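Local coordinates for protein SusD homolog (Bacteroides thetaiotaomicron, PDB 4MRU) that probably binds glycans, likely mucin O-glycans, as a SusD-like outer-membrane lipoprotein built on a TPR-like helical scaffold, at residues V35-E40 with Q44-M49. Numbering follows the deposited sequence.
Sequences VIPAQE and QFMEAM
Pro37, in the loop that leads into helix 40-54, lays its ring against the side chains of Glu47 and Met46 on the second turn of that helix, a worked example of a helix packing against its own lead-in. The apolar part is made by carbon and selenium. Pro37 CD lies 3.8 Å from Glu47 CG, and Pro37 CG comes to 4.1 Å from the SE atom of the selenomethionine at position 46. That residue reaches the proline as an extended chain, CG anti to the backbone N (chi1 -173°), and the two side chains cross at about a right angle.

Methyl groups also meet a carboxylate. Ile36 CG2 is in van der Waals contact with Glu47 CD at 4.1 Å, and Ile36 CD1 approaches Glu47 OE2 at the same distance, the side chains again crossing nearly perpendicularly. A bend at chi2 (-71°) turns the Glu47 carboxylate toward the Ile36 methyls and alongside Pro37 CD.

The polar interactions are of two kinds. Within the first helical turn, Gln44 N donates to Glu40 O at 3.0 Å, the routine i to i+4 bond; one turn on, Met49 N reaches Gln44 O, a wider pi-type turn. The charged ends find partners further away in sequence: Glu47 OE2 forms a salt bridge with Arg120 of helix 104-125, which the side chains of Ile36, Pro37 and Met46 also touch, while Glu40 OE2 pairs with Arg247.

Glu47 thus does double duty, its methylene carbon packing on proline and its carboxylate binding Arg120, a pairing expected to favour the ionised form at this buried position.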
ATOM      1  N   VAL A  35      -8.452   7.747  -1.560  1.00 18.23           N
ATOM      2  CA  VAL A  35      -7.888   6.398  -1.569  1.00 17.76           C
ATOM      3  C   VAL A  35      -6.380   6.573  -1.659  1.00 23.04           C
ATOM      4  O   VAL A  35      -5.688   6.534  -0.632  1.00 25.31           O
ATOM      5  CB  VAL A  35      -8.491   5.516  -2.694  1.00 19.78           C
ATOM      6  CG1 VAL A  35      -7.779   4.176  -2.777  1.00 19.01           C
ATOM      7  CG2 VAL A  35      -9.972   5.307  -2.450  1.00 23.23           C
ATOM      8  N   ILE A  36      -5.858   6.859  -2.854  1.00 21.59           N
ATOM      9  CA  ILE A  36      -4.488   7.312  -2.923  1.00 19.82           C
ATOM     10  C   ILE A  36      -4.679   8.805  -3.001  1.00 19.71           C
ATOM     11  O   ILE A  36      -5.338   9.295  -3.939  1.00 21.49           O
ATOM     12  CB  ILE A  36      -3.717   6.798  -4.141  1.00 19.95           C
ATOM     13  CG1 ILE A  36      -3.737   5.266  -4.242  1.00 24.04           C
ATOM     14  CG2 ILE A  36      -2.277   7.291  -4.077  1.00 21.88           C
ATOM     15  CD1 ILE A  36      -2.854   4.534  -3.283  1.00 30.95           C
ATOM     16  N   PRO A  37      -4.236   9.538  -1.974  1.00 19.65           N
ATOM     17  CA  PRO A  37      -4.632  10.964  -1.931  1.00 20.40           C
ATOM     18  C   PRO A  37      -4.230  11.779  -3.178  1.00 19.35           C
ATOM     19  O   PRO A  37      -3.069  11.824  -3.600  1.00 20.46           O
ATOM     20  CB  PRO A  37      -3.933  11.495  -0.697  1.00 20.63           C
ATOM     21  CG  PRO A  37      -3.069  10.401  -0.211  1.00 22.39           C
ATOM     22  CD  PRO A  37      -3.444   9.131  -0.800  1.00 19.09           C
ATOM     23  N   ALA A  38      -5.218  12.454  -3.712  1.00 20.15           N
ATOM     24  CA  ALA A  38      -5.042  13.270  -4.888  1.00 23.25           C
ATOM     25  C   ALA A  38      -4.723  14.732  -4.568  1.00 20.74           C
ATOM     26  O   ALA A  38      -4.479  15.510  -5.495  1.00 22.27           O
ATOM     27  CB  ALA A  38      -6.304  13.179  -5.731  1.00 23.00           C
ATOM     28  N   GLN A  39      -4.731  15.098  -3.278  1.00 20.22           N
ATOM     29  CA  GLN A  39      -4.237  16.386  -2.826  1.00 22.66           C
ATOM     30  C   GLN A  39      -2.795  16.237  -2.392  1.00 20.42           C
ATOM     31  O   GLN A  39      -2.517  15.433  -1.494  1.00 20.20           O
ATOM     32  CB  GLN A  39      -5.044  16.916  -1.632  1.00 25.83           C
ATOM     33  CG  GLN A  39      -6.540  17.056  -1.846  1.00 34.44           C
ATOM     34  CD  GLN A  39      -7.321  17.106  -0.519  1.00 43.28           C
ATOM     35  OE1 GLN A  39      -7.884  18.146  -0.196  1.00 40.81           O
ATOM     36  NE2 GLN A  39      -7.333  15.980   0.269  1.00 26.94           N
ATOM     37  N   GLU A  40      -1.908  17.060  -2.953  1.00 18.99           N
ATOM     38  CA  GLU A  40      -0.482  16.920  -2.704  1.00 19.22           C
ATOM     39  C   GLU A  40      -0.162  17.141  -1.227  1.00 21.01           C
ATOM     40  O   GLU A  40       0.784  16.548  -0.688  1.00 19.53           O
ATOM     41  CB  GLU A  40       0.360  17.868  -3.586  1.00 18.57           C
ATOM     42  CG  GLU A  40       0.180  19.362  -3.388  1.00 18.94           C
ATOM     43  CD  GLU A  40      -0.977  20.004  -4.166  1.00 20.06           C
ATOM     44  OE1 GLU A  40      -1.905  19.323  -4.656  1.00 22.98           O
ATOM     45  OE2 GLU A  40      -0.982  21.238  -4.236  1.00 20.96           O
ATOM     46  N   GLN A  44       2.003  14.013   0.465  1.00 18.08           N
ATOM     47  CA  GLN A  44       3.415  14.084   0.904  1.00 17.57           C
ATOM     48  C   GLN A  44       3.640  13.322   2.216  1.00 19.13           C
ATOM     49  O   GLN A  44       4.631  12.644   2.378  1.00 21.34           O
ATOM     50  CB  GLN A  44       3.908  15.534   1.006  1.00 18.16           C
ATOM     51  CG  GLN A  44       3.262  16.339   2.118  1.00 19.81           C
ATOM     52  CD  GLN A  44       3.667  17.793   2.085  1.00 20.85           C
ATOM     53  OE1 GLN A  44       4.813  18.131   1.737  1.00 20.65           O
ATOM     54  NE2 GLN A  44       2.737  18.674   2.459  1.00 20.86           N
ATOM     55  N   PHE A  45       2.685  13.400   3.115  1.00 19.21           N
ATOM     56  CA  PHE A  45       2.788  12.733   4.409  1.00 17.82           C
ATOM     57  C   PHE A  45       2.457  11.254   4.299  1.00 18.67           C
ATOM     58  O   PHE A  45       3.228  10.408   4.741  1.00 20.74           O
ATOM     59  CB  PHE A  45       1.862  13.368   5.425  1.00 17.03           C
ATOM     60  CG  PHE A  45       2.180  14.815   5.723  1.00 17.78           C
ATOM     61  CD1 PHE A  45       3.355  15.145   6.382  1.00 21.23           C
ATOM     62  CD2 PHE A  45       1.334  15.806   5.343  1.00 19.33           C
ATOM     63  CE1 PHE A  45       3.675  16.457   6.628  1.00 22.33           C
ATOM     64  CE2 PHE A  45       1.623  17.143   5.617  1.00 23.14           C
ATOM     65  CZ  PHE A  45       2.791  17.459   6.268  1.00 20.74           C
HETATM   66  N   MSE A  46       1.293  10.943   3.752  1.00 20.71           N
HETATM   67  CA  MSE A  46       0.775   9.557   3.813  1.00 21.13           C
HETATM   68  C   MSE A  46       1.505   8.649   2.857  1.00 20.94           C
HETATM   69  O   MSE A  46       1.878   7.533   3.205  1.00 18.65           O
HETATM   70  CB  MSE A  46      -0.718   9.589   3.513  1.00 20.75           C
HETATM   71  CG  MSE A  46      -1.380   8.249   3.712  1.00 21.20           C
HETATM   72 SE   MSE A  46      -3.316   8.605   3.500  0.75 29.44          SE
HETATM   73  CE  MSE A  46      -3.871   6.942   4.498  1.00 22.57           C
ATOM     74  N   GLU A  47       1.770   9.133   1.651  1.00 18.96           N
ATOM     75  CA  GLU A  47       2.375   8.308   0.621  1.00 18.13           C
ATOM     76  C   GLU A  47       3.883   8.472   0.452  1.00 20.40           C
ATOM     77  O   GLU A  47       4.600   7.484   0.317  1.00 18.25           O
ATOM     78  CB  GLU A  47       1.717   8.638  -0.713  1.00 17.04           C
ATOM     79  CG  GLU A  47       0.263   8.281  -0.748  1.00 20.10           C
ATOM     80  CD  GLU A  47       0.042   6.791  -0.776  1.00 23.60           C
ATOM     81  OE1 GLU A  47       0.776   6.053  -1.504  1.00 22.25           O
ATOM     82  OE2 GLU A  47      -0.900   6.352  -0.108  1.00 24.75           O
ATOM     83  N   ALA A  48       4.365   9.705   0.374  1.00 17.05           N
ATOM     84  CA  ALA A  48       5.767   9.930   0.050  1.00 16.52           C
ATOM     85  C   ALA A  48       6.663   9.646   1.275  1.00 19.00           C
ATOM     86  O   ALA A  48       7.570   8.827   1.230  1.00 18.95           O
ATOM     87  CB  ALA A  48       5.974  11.355  -0.473  1.00 18.85           C
HETATM   88  N   MSE A  49       6.315  10.268   2.374  1.00 18.85           N
HETATM   89  CA  MSE A  49       7.062  10.087   3.638  1.00 17.27           C
HETATM   90  C   MSE A  49       6.741   8.762   4.297  1.00 18.98           C
HETATM   91  O   MSE A  49       7.653   7.990   4.617  1.00 22.90           O
HETATM   92  CB  MSE A  49       6.717  11.230   4.549  1.00 19.19           C
HETATM   93  CG  MSE A  49       7.290  12.552   4.118  1.00 20.15           C
HETATM   94 SE   MSE A  49       6.741  13.785   5.547  0.75 25.70          SE
HETATM   95  CE  MSE A  49       6.959  15.532   4.647  1.00 23.58           C
TER